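Local structure of 70 kDa peptidylprolyl isomerase, putative (Plasmodium falciparum, 2FBN) at residues E33-A38 and E72-Q77; D40-G45 and E87-L92; K106-A111 and F135-E140; L128-M133 and R159-L164. The protein is probably an FK506-binding peptidyl-prolyl isomerase whose C-terminal tetratricopeptide repeat domain, the part modelled here, interacts with the C-terminal pentapeptide of Hsp90. All coordinates share one frame; numbering follows the deposited sequence.

Contact 1: residues E33-A38 and E72-Q77; sequences EKVQSA and EEWDDQ
A single water joins Lys34 to Trp74: it accepts from the ammonium NZ of Lys34 at 2.9 Å and from the indole NE1 of Trp74, also at 2.9 Å. It lies in the plane of the indole, at the ring edge. Lys34 gets there with a fully extended chain beyond CG, which runs past the benzo end of the indole; on the way its CD comes 4.1 Å from Trp74 CZ2. One residue on, Val35 brings the methyl that stands beside its own backbone N up to the same rim, with CG2 3.7 Å from Trp74 CZ3. Both aliphatic groups meet the indole at its edge, near the ring plane, and not over a face. Segment 72-77, mostly the loop between helices 54-66 and 77-100, thus closes against helix 31-50 through one tryptophan, at the N-terminal end of the all-helical tetratricopeptide repeat domain. Trp74 also packs on Leu79 and Leu80 of helix 77-100. Within helix 31-50, Ser37 OG bonds back to Glu33 O at 3.0 Å. The chemistry is therefore split along one indole rim: carbon packs against the six-membered ring, and the water lets two donors, which could not bond each other, share one acceptor.

Contact 2: residues D40-G45 and E87-L92; sequences DIKEEG and EISCNL
Lys42 sends CG anti to its backbone N (chi1 -179°) and then bends about the CG-CD bond (chi3 54°), so its aliphatic part lies against helix 77-100 while its ammonium turns back toward its own helix. On the other side, Ser89 and Cys90 both carry their heavy side-chain atom anti to the carbonyl carbon. The touching is done by neighbouring carbons of the lysine: CG sits 3.7 Å from Cys90 SG, and CD lies 3.7 Å from Ser89 CB. Backbones come close here, with Lys42 CA 6.6 Å from Cys90 CA. Beyond the bend, Lys42 NZ makes a salt bridge of 3.1 Å to Glu43 OE1, reached from above the carboxylate plane. The same NZ donates to a water at 2.9 Å, and that water is 3.1 Å from Ser89 OG, which also bonds to Asn85 O one turn back. Cys90 meanwhile packs on Ala64 and Leu65 of helix 54-66, so its sulfur lies where three helices of the superhelical array come together. What follows is a contact of two characters: the methylenes pack on the buried cysteine, while the ammonium ends among partly exposed groups, beside a carboxylate and a bridging water. The carboxylate probably tempers the positive charge of the ammonium.

Contact 3: residues K106-A111 and F135-E140; sequences KAIDHA and FGFLEE
Ile108 leaves helix 104-117 with its CB directed at segment 135-140, and CG1 continues the reach, placed anti to the carbonyl carbon (chi1 -69°). A near-trans chi2 of 170° then stretches the chain, so that the last methyl, CD1, alone makes the crossing. That methyl stands 4.0 Å from Phe137 CD2, obliquely to the ring, and the two side chains run at about a right angle to each other. It also lies 4.5 Å from Phe135 CB, a looser touch at the root of the other phenylalanine. The two aromatic residues are set against each other as well: Phe137 CD2 meets the edge of the Phe135 ring, in its plane. Between them Gly136 ends helix 122-135 in a Schellman motif; its positive phi (108°) belongs to a conformation in which a CB would jam against the preceding carbonyl O. Phe137 takes the N-cap position of the next helix. The reversal thus sets one ring and the CB of a second phenylalanine against a single methyl group. Phe137 has a further partner, an edge-to-face contact with His70 of the second subunit, which also packs on Ile108. Within its own chain Ile108 touches Ala131 and Asn132 of helix 122-135, so the contact bridges helix 104-117 to the link between helices 122-135 and 138-151, at a surface shared with the other subunit.

Contact 4: residues L128-M133 and R159-L164; sequences LGVANM and RNSYEL
Segments 128-133 and 159-164 run in nearly the same direction, their axes 26° apart and 10.4 Å from each other at closest, with the CA atoms of Val130 and Ser161 the nearest pair. This is helix packing of the tetratricopeptide repeat array: helix 122-135 belongs to a repeat, and helix 156-173 follows helix 138-151 and lies alongside it. Met133 does most of the work. Its CG is anti to the backbone N (chi1 170°) and chi2 keeps the chain straight, a run that carries Met133 SD to 3.7 Å from the carbonyl oxygen, Ser161 O, and 3.9 Å from Leu164 CG. The bend comes only at chi3, 67°, which turns the terminal methyl, Met133 CE, to Leu164 CD2 at 3.8 Å. The methionine and leucine side chains cross at about a right angle. Met133 also touches Ala141 of helix 138-151, the helix between these two in the chain. A turn earlier the contact is thinner and of mixed character, for Val130 offers a methyl to a serine whose hydroxyl is already engaged: Ser161 OG bonds to Tyr126 OH, with a second, weak bond to Asp157 O. Val130 CG2 lies 3.9 Å from Ser161 OG, a van der Waals touch.

The four contacts follow the all-helical array from end to end. Contacts 1 and 2 share helix 31-50, with centres 14 Å apart and segments that alternate along the chain. Contacts 3 and 4 alternate too, their centres only 10 Å apart, and they meet directly, with a probable hydrogen bond from Phe137 N to Asn132 O. The two pairs come in series and lie on opposite sides of the chain's centre; contacts 1 and 4 are 34 Å apart between centres. Asn91 and His110, probably hydrogen-bonded, join contact 2 to contact 3 through successive helices 77-100 and 104-117. Packing between successive helices and between every second helix builds an elongated domain, consistent with a peptide-binding repeat scaffold.

Contact 1: residues E33-A38 and E72-Q77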
loop_
_atom_site.group_PDB
_atom_site.type_symbol
_atom_site.label_atom_id
_atom_site.label_comp_id
_atom_site.label_asym_id
_atom_site.label_seq_id
_atom_site.Cartn_x
_atom_site.Cartn_y
_atom_site.Cartn_z
ATOM N N GLU A 33 -23.631 -1.023 -1.635
ATOM C CA GLU A 33 -23.173 -0.672 -2.979
ATOM C C GLU A 33 -21.659 -0.757 -3.108
ATOM O O GLU A 33 -21.149 -1.123 -4.171
ATOM C CB GLU A 33 -23.644 0.719 -3.387
ATOM C CG GLU A 33 -25.143 0.825 -3.642
ATOM C CD GLU A 33 -25.578 2.251 -3.931
ATOM O OE1 GLU A 33 -25.175 3.183 -3.197
ATOM O OE2 GLU A 33 -26.361 2.436 -4.890
ATOM N N LYS A 34 -20.946 -0.419 -2.030
ATOM C CA LYS A 34 -19.483 -0.540 -2.028
ATOM C C LYS A 34 -19.093 -1.992 -2.278
ATOM O O LYS A 34 -18.247 -2.271 -3.123
ATOM C CB LYS A 34 -18.864 -0.017 -0.735
ATOM C CG LYS A 34 -18.985 1.498 -0.591
ATOM C CD LYS A 34 -18.345 1.970 0.686
ATOM C CE LYS A 34 -18.479 3.474 0.850
ATOM N NZ LYS A 34 -17.860 3.920 2.116
ATOM N N VAL A 35 -19.753 -2.911 -1.577
ATOM C CA VAL A 35 -19.499 -4.347 -1.756
ATOM C C VAL A 35 -19.820 -4.810 -3.174
ATOM O O VAL A 35 -18.996 -5.493 -3.805
ATOM C CB VAL A 35 -20.275 -5.200 -0.728
ATOM C CG1 VAL A 35 -20.083 -6.710 -1.005
ATOM C CG2 VAL A 35 -19.789 -4.881 0.679
ATOM N N GLN A 36 -21.001 -4.433 -3.673
ATOM C CA GLN A 36 -21.428 -4.851 -5.011
ATOM C C GLN A 36 -20.483 -4.356 -6.101
ATOM O O GLN A 36 -20.082 -5.128 -6.977
ATOM C CB GLN A 36 -22.880 -4.429 -5.305
ATOM C CG GLN A 36 -23.443 -5.030 -6.594
ATOM C CD GLN A 36 -23.334 -6.550 -6.640
ATOM O OE1 GLN A 36 -23.912 -7.255 -5.810
ATOM N NE2 GLN A 36 -22.584 -7.061 -7.617
ATOM N N SER A 37 -20.129 -3.072 -6.036
ATOM C CA SER A 37 -19.238 -2.464 -7.019
ATOM C C SER A 37 -17.842 -3.087 -6.940
ATOM O O SER A 37 -17.231 -3.367 -7.969
ATOM C CB SER A 37 -19.167 -0.944 -6.850
ATOM O OG SER A 37 -20.453 -0.339 -6.991
ATOM N N ALA A 38 -17.345 -3.292 -5.722
ATOM C CA ALA A 38 -16.032 -3.942 -5.542
ATOM C C ALA A 38 -16.024 -5.345 -6.175
ATOM O O ALA A 38 -15.086 -5.712 -6.884
ATOM C CB ALA A 38 -15.651 -4.014 -4.060
ATOM N N GLU A 72 -13.074 0.198 8.386
ATOM C CA GLU A 72 -12.573 -0.599 9.528
ATOM C C GLU A 72 -13.649 -0.854 10.566
ATOM O O GLU A 72 -13.592 -1.855 11.294
ATOM C CB GLU A 72 -11.384 0.076 10.224
ATOM C CG GLU A 72 -10.118 0.187 9.391
ATOM C CD GLU A 72 -9.987 1.529 8.679
ATOM O OE1 GLU A 72 -10.993 2.275 8.591
ATOM O OE2 GLU A 72 -8.864 1.838 8.207
ATOM N N GLU A 73 -14.619 0.056 10.628
ATOM C CA GLU A 73 -15.622 0.064 11.685
ATOM C C GLU A 73 -16.973 -0.497 11.240
ATOM O O GLU A 73 -17.984 -0.357 11.944
ATOM C CB GLU A 73 -15.769 1.474 12.236
ATOM C CG GLU A 73 -14.422 2.146 12.427
ATOM C CD GLU A 73 -14.473 3.293 13.389
ATOM O OE1 GLU A 73 -15.366 4.157 13.238
ATOM O OE2 GLU A 73 -13.606 3.326 14.289
ATOM N N TRP A 74 -16.982 -1.137 10.073
ATOM C CA TRP A 74 -18.131 -1.915 9.641
ATOM C C TRP A 74 -18.409 -3.009 10.671
ATOM O O TRP A 74 -17.479 -3.561 11.271
ATOM C CB TRP A 74 -17.842 -2.569 8.300
ATOM C CG TRP A 74 -18.024 -1.680 7.090
ATOM C CD1 TRP A 74 -18.054 -0.317 7.055
ATOM C CD2 TRP A 74 -18.168 -2.122 5.731
ATOM N NE1 TRP A 74 -18.225 0.123 5.760
ATOM C CE2 TRP A 74 -18.295 -0.964 4.927
ATOM C CE3 TRP A 74 -18.193 -3.382 5.118
ATOM C CZ2 TRP A 74 -18.453 -1.028 3.533
ATOM C CZ3 TRP A 74 -18.360 -3.447 3.728
ATOM C CH2 TRP A 74 -18.484 -2.273 2.955
ATOM N N ASP A 75 -19.685 -3.319 10.859
ATOM C CA ASP A 75 -20.078 -4.371 11.799
ATOM C C ASP A 75 -21.263 -5.212 11.307
ATOM O O ASP A 75 -21.805 -6.025 12.060
ATOM C CB ASP A 75 -20.351 -3.789 13.194
ATOM C CG ASP A 75 -21.425 -2.716 13.190
ATOM O OD1 ASP A 75 -22.239 -2.651 12.237
ATOM O OD2 ASP A 75 -21.450 -1.929 14.156
ATOM N N ASP A 76 -21.677 -4.997 10.057
ATOM C CA ASP A 76 -22.671 -5.868 9.422
ATOM C C ASP A 76 -21.964 -7.144 8.973
ATOM O O ASP A 76 -21.201 -7.129 8.001
ATOM C CB ASP A 76 -23.357 -5.160 8.233
ATOM C CG ASP A 76 -24.385 -6.049 7.511
ATOM O OD1 ASP A 76 -24.225 -7.281 7.488
ATOM O OD2 ASP A 76 -25.361 -5.503 6.945
ATOM N N GLN A 77 -22.228 -8.254 9.667
ATOM C CA GLN A 77 -21.486 -9.492 9.396
ATOM C C GLN A 77 -21.577 -9.945 7.940
ATOM O O GLN A 77 -20.601 -10.472 7.400
ATOM C CB GLN A 77 -21.880 -10.636 10.354
ATOM C CG GLN A 77 -20.839 -11.752 10.378
ATOM C CD GLN A 77 -21.176 -12.889 11.327
ATOM O OE1 GLN A 77 -22.099 -13.670 11.081
ATOM N NE2 GLN A 77 -20.401 -13.013 12.397
HETATM O O HOH W 1 -18.585 2.741 4.627
#

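Contact 2: residues D40-G45 and E87-L92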
loop_
_atom_site.group_PDB
_atom_site.type_symbol
_atom_site.label_atom_id
_atom_site.label_comp_id
_atom_site.label_asym_id
_atom_site.label_seq_id
_atom_site.Cartn_x
_atom_site.Cartn_y
_atom_site.Cartn_z
ATOM N N ASP A 40 -17.969 -6.434 -8.625
ATOM C CA ASP A 40 -18.101 -6.276 -10.073
ATOM C C ASP A 40 -16.785 -5.849 -10.715
ATOM O O ASP A 40 -16.385 -6.370 -11.774
ATOM C CB ASP A 40 -19.179 -5.248 -10.396
ATOM C CG ASP A 40 -20.588 -5.767 -10.143
ATOM O OD1 ASP A 40 -20.781 -7.002 -10.002
ATOM O OD2 ASP A 40 -21.496 -4.909 -10.080
ATOM N N ILE A 41 -16.106 -4.901 -10.070
ATOM C CA ILE A 41 -14.831 -4.403 -10.575
ATOM C C ILE A 41 -13.749 -5.501 -10.492
ATOM O O ILE A 41 -12.933 -5.643 -11.415
ATOM C CB ILE A 41 -14.428 -3.083 -9.867
ATOM C CG1 ILE A 41 -15.444 -1.987 -10.252
ATOM C CG2 ILE A 41 -13.004 -2.657 -10.256
ATOM C CD1 ILE A 41 -15.481 -0.804 -9.316
ATOM N N LYS A 42 -13.774 -6.287 -9.414
ATOM C CA LYS A 42 -12.889 -7.444 -9.285
ATOM C C LYS A 42 -13.087 -8.387 -10.487
ATOM O O LYS A 42 -12.118 -8.840 -11.084
ATOM C CB LYS A 42 -13.123 -8.191 -7.963
ATOM C CG LYS A 42 -12.206 -9.408 -7.776
ATOM C CD LYS A 42 -12.838 -10.489 -6.902
ATOM C CE LYS A 42 -14.210 -10.922 -7.394
ATOM N NZ LYS A 42 -14.429 -12.386 -7.238
ATOM N N GLU A 43 -14.341 -8.652 -10.847
ATOM C CA GLU A 43 -14.610 -9.522 -11.999
ATOM C C GLU A 43 -14.039 -8.935 -13.301
ATOM O O GLU A 43 -13.496 -9.664 -14.128
ATOM C CB GLU A 43 -16.106 -9.843 -12.128
ATOM C CG GLU A 43 -16.701 -10.559 -10.917
ATOM C CD GLU A 43 -16.317 -12.018 -10.813
ATOM O OE1 GLU A 43 -15.222 -12.305 -10.277
ATOM O OE2 GLU A 43 -17.124 -12.888 -11.245
ATOM N N GLU A 44 -14.126 -7.621 -13.469
ATOM C CA GLU A 44 -13.494 -6.953 -14.611
ATOM C C GLU A 44 -11.980 -7.175 -14.636
ATOM O O GLU A 44 -11.383 -7.371 -15.705
ATOM C CB GLU A 44 -13.755 -5.455 -14.581
ATOM C CG GLU A 44 -15.208 -5.050 -14.806
ATOM C CD GLU A 44 -15.373 -3.551 -14.765
ATOM O OE1 GLU A 44 -14.705 -2.847 -15.557
ATOM O OE2 GLU A 44 -16.176 -3.071 -13.942
ATOM N N GLY A 45 -11.373 -7.110 -13.449
ATOM C CA GLY A 45 -9.949 -7.419 -13.288
ATOM C C GLY A 45 -9.637 -8.836 -13.748
ATOM O O GLY A 45 -8.672 -9.051 -14.507
ATOM N N GLU A 87 -11.462 -8.865 -0.642
ATOM C CA GLU A 87 -10.106 -8.412 -0.290
ATOM C C GLU A 87 -9.065 -9.511 -0.484
ATOM O O GLU A 87 -7.975 -9.255 -1.020
ATOM C CB GLU A 87 -10.059 -7.874 1.130
ATOM C CG GLU A 87 -10.808 -6.543 1.246
ATOM C CD GLU A 87 -10.563 -5.784 2.539
ATOM O OE1 GLU A 87 -10.399 -6.418 3.605
ATOM O OE2 GLU A 87 -10.599 -4.535 2.471
ATOM N N ILE A 88 -9.402 -10.729 -0.069
ATOM C CA ILE A 88 -8.496 -11.870 -0.315
ATOM C C ILE A 88 -8.238 -12.080 -1.806
ATOM O O ILE A 88 -7.082 -12.207 -2.236
ATOM C CB ILE A 88 -9.039 -13.162 0.345
ATOM C CG1 ILE A 88 -8.917 -13.049 1.877
ATOM C CG2 ILE A 88 -8.334 -14.392 -0.247
ATOM C CD1 ILE A 88 -9.668 -14.122 2.641
ATOM N N SER A 89 -9.303 -12.088 -2.607
ATOM C CA SER A 89 -9.174 -12.308 -4.053
ATOM C C SER A 89 -8.372 -11.220 -4.766
ATOM O O SER A 89 -7.460 -11.512 -5.547
ATOM C CB SER A 89 -10.548 -12.433 -4.709
ATOM O OG SER A 89 -11.191 -13.599 -4.239
ATOM N N CYS A 90 -8.729 -9.970 -4.503
ATOM C CA CYS A 90 -8.031 -8.847 -5.109
ATOM C C CYS A 90 -6.552 -8.847 -4.732
ATOM O O CYS A 90 -5.691 -8.646 -5.587
ATOM C CB CYS A 90 -8.649 -7.542 -4.625
ATOM S SG CYS A 90 -10.224 -7.241 -5.445
ATOM N N ASN A 91 -6.249 -9.028 -3.448
ATOM C CA ASN A 91 -4.839 -9.014 -3.054
ATOM C C ASN A 91 -4.040 -10.209 -3.583
ATOM O O ASN A 91 -2.878 -10.054 -3.965
ATOM C CB ASN A 91 -4.687 -8.851 -1.557
ATOM C CG ASN A 91 -4.939 -7.419 -1.124
ATOM O OD1 ASN A 91 -4.160 -6.502 -1.457
ATOM N ND2 ASN A 91 -6.011 -7.216 -0.383
ATOM N N LEU A 92 -4.658 -11.388 -3.595
ATOM C CA LEU A 92 -4.006 -12.556 -4.181
ATOM C C LEU A 92 -3.724 -12.326 -5.664
ATOM O O LEU A 92 -2.600 -12.551 -6.150
ATOM C CB LEU A 92 -4.866 -13.804 -4.013
ATOM C CG LEU A 92 -4.820 -14.566 -2.701
ATOM C CD1 LEU A 92 -5.929 -15.607 -2.720
ATOM C CD2 LEU A 92 -3.453 -15.235 -2.545
HETATM O O HOH W 2 -14.150 -12.684 -4.370
#

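Contact 3: residues K106-A111 and F135-E140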
loop_
_atom_site.group_PDB
_atom_site.type_symbol
_atom_site.label_atom_id
_atom_site.label_comp_id
_atom_site.label_asym_id
_atom_site.label_seq_id
_atom_site.Cartn_x
_atom_site.Cartn_y
_atom_site.Cartn_z
ATOM N N LYS A 106 5.840 -4.892 -4.661
ATOM C CA LYS A 106 4.374 -4.794 -4.688
ATOM C C LYS A 106 3.732 -6.168 -4.470
ATOM O O LYS A 106 2.740 -6.291 -3.790
ATOM C CB LYS A 106 3.933 -4.135 -5.995
ATOM C CG LYS A 106 4.443 -2.704 -6.110
ATOM C CD LYS A 106 3.804 -1.946 -7.249
ATOM C CE LYS A 106 4.319 -0.513 -7.297
ATOM N NZ LYS A 106 5.777 -0.467 -7.618
ATOM N N ALA A 107 4.312 -7.225 -5.047
ATOM C CA ALA A 107 3.805 -8.574 -4.786
ATOM C C ALA A 107 3.948 -8.947 -3.307
ATOM O O ALA A 107 3.040 -9.513 -2.715
ATOM C CB ALA A 107 4.523 -9.618 -5.690
ATOM N N ILE A 108 5.084 -8.601 -2.699
ATOM C CA ILE A 108 5.261 -8.844 -1.274
ATOM C C ILE A 108 4.144 -8.162 -0.488
ATOM O O ILE A 108 3.529 -8.774 0.386
ATOM C CB ILE A 108 6.646 -8.346 -0.798
ATOM C CG1 ILE A 108 7.732 -9.242 -1.390
ATOM C CG2 ILE A 108 6.687 -8.286 0.732
ATOM C CD1 ILE A 108 9.168 -8.727 -1.198
ATOM N N ASP A 109 3.877 -6.900 -0.831
ATOM C CA ASP A 109 2.854 -6.117 -0.131
ATOM C C ASP A 109 1.485 -6.799 -0.170
ATOM O O ASP A 109 0.824 -7.017 0.862
ATOM C CB ASP A 109 2.765 -4.727 -0.747
ATOM C CG ASP A 109 1.718 -3.850 -0.069
ATOM O OD1 ASP A 109 1.884 -3.536 1.125
ATOM O OD2 ASP A 109 0.735 -3.486 -0.732
ATOM N N HIS A 110 1.069 -7.175 -1.377
ATOM C CA HIS A 110 -0.260 -7.749 -1.543
ATOM C C HIS A 110 -0.418 -9.173 -1.001
ATOM O O HIS A 110 -1.435 -9.494 -0.361
ATOM C CB HIS A 110 -0.738 -7.559 -2.986
ATOM C CG HIS A 110 -0.956 -6.115 -3.314
ATOM N ND1 HIS A 110 -2.095 -5.433 -2.932
ATOM C CD2 HIS A 110 -0.155 -5.204 -3.908
ATOM C CE1 HIS A 110 -1.986 -4.163 -3.294
ATOM N NE2 HIS A 110 -0.816 -3.998 -3.884
ATOM N N ALA A 111 0.591 -10.027 -1.211
ATOM C CA ALA A 111 0.531 -11.367 -0.613
ATOM C C ALA A 111 0.488 -11.235 0.916
ATOM O O ALA A 111 -0.254 -11.959 1.582
ATOM C CB ALA A 111 1.715 -12.202 -1.038
ATOM N N PHE A 135 13.304 -11.087 -5.119
ATOM C CA PHE A 135 13.801 -9.775 -4.671
ATOM C C PHE A 135 15.077 -9.903 -3.837
ATOM O O PHE A 135 15.796 -8.920 -3.639
ATOM C CB PHE A 135 12.738 -9.002 -3.874
ATOM C CG PHE A 135 13.053 -7.523 -3.726
ATOM C CD1 PHE A 135 13.051 -6.685 -4.836
ATOM C CD2 PHE A 135 13.351 -6.978 -2.468
ATOM C CE1 PHE A 135 13.341 -5.294 -4.692
ATOM C CE2 PHE A 135 13.616 -5.596 -2.316
ATOM C CZ PHE A 135 13.617 -4.765 -3.440
ATOM N N GLY A 136 15.355 -11.108 -3.352
ATOM C CA GLY A 136 16.561 -11.337 -2.569
ATOM C C GLY A 136 16.362 -11.556 -1.085
ATOM O O GLY A 136 17.344 -11.708 -0.341
ATOM N N PHE A 137 15.104 -11.614 -0.638
ATOM C CA PHE A 137 14.792 -11.983 0.730
ATOM C C PHE A 137 14.788 -13.506 0.842
ATOM O O PHE A 137 13.745 -14.139 1.051
ATOM C CB PHE A 137 13.456 -11.382 1.175
ATOM C CG PHE A 137 13.509 -9.889 1.403
ATOM C CD1 PHE A 137 14.310 -9.357 2.419
ATOM C CD2 PHE A 137 12.755 -9.035 0.617
ATOM C CE1 PHE A 137 14.357 -7.955 2.653
ATOM C CE2 PHE A 137 12.785 -7.625 0.837
ATOM C CZ PHE A 137 13.600 -7.099 1.853
ATOM N N LEU A 138 15.981 -14.075 0.678
ATOM C CA LEU A 138 16.140 -15.533 0.519
ATOM C C LEU A 138 15.793 -16.359 1.745
ATOM O O LEU A 138 15.122 -17.386 1.629
ATOM C CB LEU A 138 17.553 -15.879 0.026
ATOM C CG LEU A 138 17.934 -15.313 -1.340
ATOM C CD1 LEU A 138 19.337 -15.767 -1.732
ATOM C CD2 LEU A 138 16.908 -15.687 -2.414
ATOM N N GLU A 139 16.216 -15.918 2.927
ATOM C CA GLU A 139 15.899 -16.655 4.152
ATOM C C GLU A 139 14.399 -16.606 4.430
ATOM O O GLU A 139 13.793 -17.620 4.759
ATOM C CB GLU A 139 16.706 -16.107 5.333
ATOM C CG GLU A 139 18.185 -16.066 5.030
ATOM C CD GLU A 139 18.947 -17.199 5.664
ATOM O OE1 GLU A 139 19.954 -16.905 6.360
ATOM O OE2 GLU A 139 18.537 -18.371 5.487
ATOM N N GLU A 140 13.821 -15.416 4.253
ATOM C CA GLU A 140 12.385 -15.194 4.329
ATOM C C GLU A 140 11.638 -16.119 3.370
ATOM O O GLU A 140 10.692 -16.814 3.766
ATOM C CB GLU A 140 12.041 -13.734 3.998
ATOM C CG GLU A 140 12.515 -12.725 5.067
ATOM C CD GLU A 140 13.982 -12.235 4.923
ATOM O OE1 GLU A 140 14.764 -12.675 4.027
ATOM O OE2 GLU A 140 14.349 -11.358 5.750
#

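Contact 4: residues L128-M133 and R159-L164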
loop_
_atom_site.group_PDB
_atom_site.type_symbol
_atom_site.label_atom_id
_atom_site.label_comp_id
_atom_site.label_asym_id
_atom_site.label_seq_id
_atom_site.Cartn_x
_atom_site.Cartn_y
_atom_site.Cartn_z
ATOM N N LEU A 128 4.014 -14.904 -1.808
ATOM C CA LEU A 128 4.964 -14.180 -0.955
ATOM C C LEU A 128 6.368 -14.796 -1.038
ATOM O O LEU A 128 7.377 -14.090 -1.149
ATOM C CB LEU A 128 4.474 -14.164 0.496
ATOM C CG LEU A 128 5.427 -13.519 1.510
ATOM C CD1 LEU A 128 5.748 -12.070 1.153
ATOM C CD2 LEU A 128 4.754 -13.603 2.867
ATOM N N GLY A 129 6.440 -16.126 -0.991
ATOM C CA GLY A 129 7.725 -16.793 -1.133
ATOM C C GLY A 129 8.405 -16.496 -2.453
ATOM O O GLY A 129 9.593 -16.167 -2.498
ATOM N N VAL A 130 7.656 -16.595 -3.552
ATOM C CA VAL A 130 8.222 -16.296 -4.875
ATOM C C VAL A 130 8.765 -14.860 -4.938
ATOM O O VAL A 130 9.882 -14.631 -5.355
ATOM C CB VAL A 130 7.174 -16.514 -5.974
ATOM C CG1 VAL A 130 7.660 -15.961 -7.318
ATOM C CG2 VAL A 130 6.838 -18.008 -6.072
ATOM N N ALA A 131 7.978 -13.907 -4.453
ATOM C CA ALA A 131 8.350 -12.500 -4.559
ATOM C C ALA A 131 9.567 -12.186 -3.669
ATOM O O ALA A 131 10.504 -11.496 -4.097
ATOM C CB ALA A 131 7.177 -11.646 -4.181
ATOM N N ASN A 132 9.543 -12.717 -2.455
ATOM C CA ASN A 132 10.703 -12.631 -1.545
ATOM C C ASN A 132 11.957 -13.196 -2.206
ATOM O O ASN A 132 13.033 -12.585 -2.187
ATOM C CB ASN A 132 10.421 -13.343 -0.224
ATOM C CG ASN A 132 9.698 -12.459 0.793
ATOM O OD1 ASN A 132 9.830 -11.227 0.767
ATOM N ND2 ASN A 132 8.937 -13.086 1.700
ATOM N N MET A 133 11.802 -14.375 -2.801
ATOM C CA MET A 133 12.947 -15.062 -3.395
ATOM C C MET A 133 13.589 -14.226 -4.499
ATOM O O MET A 133 14.809 -13.991 -4.481
ATOM C CB MET A 133 12.515 -16.418 -3.951
ATOM C CG MET A 133 13.571 -17.084 -4.797
ATOM S SD MET A 133 12.998 -18.708 -5.317
ATOM C CE MET A 133 11.634 -18.288 -6.399
ATOM N N ARG A 159 6.904 -26.858 -4.774
ATOM C CA ARG A 159 8.146 -27.604 -4.692
ATOM C C ARG A 159 9.265 -27.007 -5.563
ATOM O O ARG A 159 10.405 -26.813 -5.124
ATOM C CB ARG A 159 7.886 -29.063 -5.086
ATOM C CG ARG A 159 9.067 -29.930 -4.818
ATOM C CD ARG A 159 8.813 -31.375 -5.277
ATOM N NE ARG A 159 7.702 -31.963 -4.537
ATOM C CZ ARG A 159 7.151 -33.138 -4.837
ATOM N NH1 ARG A 159 7.613 -33.842 -5.863
ATOM N NH2 ARG A 159 6.155 -33.614 -4.112
ATOM N N ASN A 160 8.942 -26.729 -6.822
ATOM C CA ASN A 160 9.967 -26.174 -7.717
ATOM C C ASN A 160 10.506 -24.831 -7.229
ATOM O O ASN A 160 11.709 -24.566 -7.338
ATOM C CB ASN A 160 9.446 -26.066 -9.150
ATOM C CG ASN A 160 9.156 -27.434 -9.746
ATOM O OD1 ASN A 160 9.749 -28.436 -9.330
ATOM N ND2 ASN A 160 8.200 -27.494 -10.666
ATOM N N SER A 161 9.614 -23.988 -6.708
ATOM C CA SER A 161 10.033 -22.683 -6.190
ATOM C C SER A 161 10.907 -22.842 -4.943
ATOM O O SER A 161 11.925 -22.162 -4.805
ATOM C CB SER A 161 8.822 -21.803 -5.912
ATOM O OG SER A 161 8.179 -21.460 -7.137
ATOM N N TYR A 162 10.532 -23.769 -4.068
ATOM C CA TYR A 162 11.365 -24.101 -2.908
ATOM C C TYR A 162 12.780 -24.562 -3.304
ATOM O O TYR A 162 13.771 -24.089 -2.751
ATOM C CB TYR A 162 10.690 -25.149 -2.010
ATOM C CG TYR A 162 11.549 -25.484 -0.812
ATOM C CD1 TYR A 162 11.566 -24.650 0.315
ATOM C CD2 TYR A 162 12.397 -26.599 -0.823
ATOM C CE1 TYR A 162 12.384 -24.940 1.407
ATOM C CE2 TYR A 162 13.213 -26.898 0.267
ATOM C CZ TYR A 162 13.195 -26.069 1.378
ATOM O OH TYR A 162 14.015 -26.365 2.447
ATOM N N GLU A 163 12.877 -25.464 -4.282
ATOM C CA GLU A 163 14.171 -25.899 -4.784
ATOM C C GLU A 163 14.979 -24.736 -5.349
ATOM O O GLU A 163 16.184 -24.653 -5.129
ATOM C CB GLU A 163 14.005 -27.005 -5.836
ATOM C CG GLU A 163 13.407 -28.293 -5.274
ATOM C CD GLU A 163 14.302 -28.954 -4.230
ATOM O OE1 GLU A 163 15.541 -28.776 -4.282
ATOM O OE2 GLU A 163 13.754 -29.655 -3.354
ATOM N N LEU A 164 14.314 -23.824 -6.060
ATOM C CA LEU A 164 15.046 -22.693 -6.629
ATOM C C LEU A 164 15.543 -21.821 -5.461
ATOM O O LEU A 164 16.690 -21.386 -5.443
ATOM C CB LEU A 164 14.144 -21.888 -7.570
ATOM C CG LEU A 164 14.755 -20.629 -8.205
ATOM C CD1 LEU A 164 16.055 -20.931 -8.940
ATOM C CD2 LEU A 164 13.746 -19.970 -9.140
#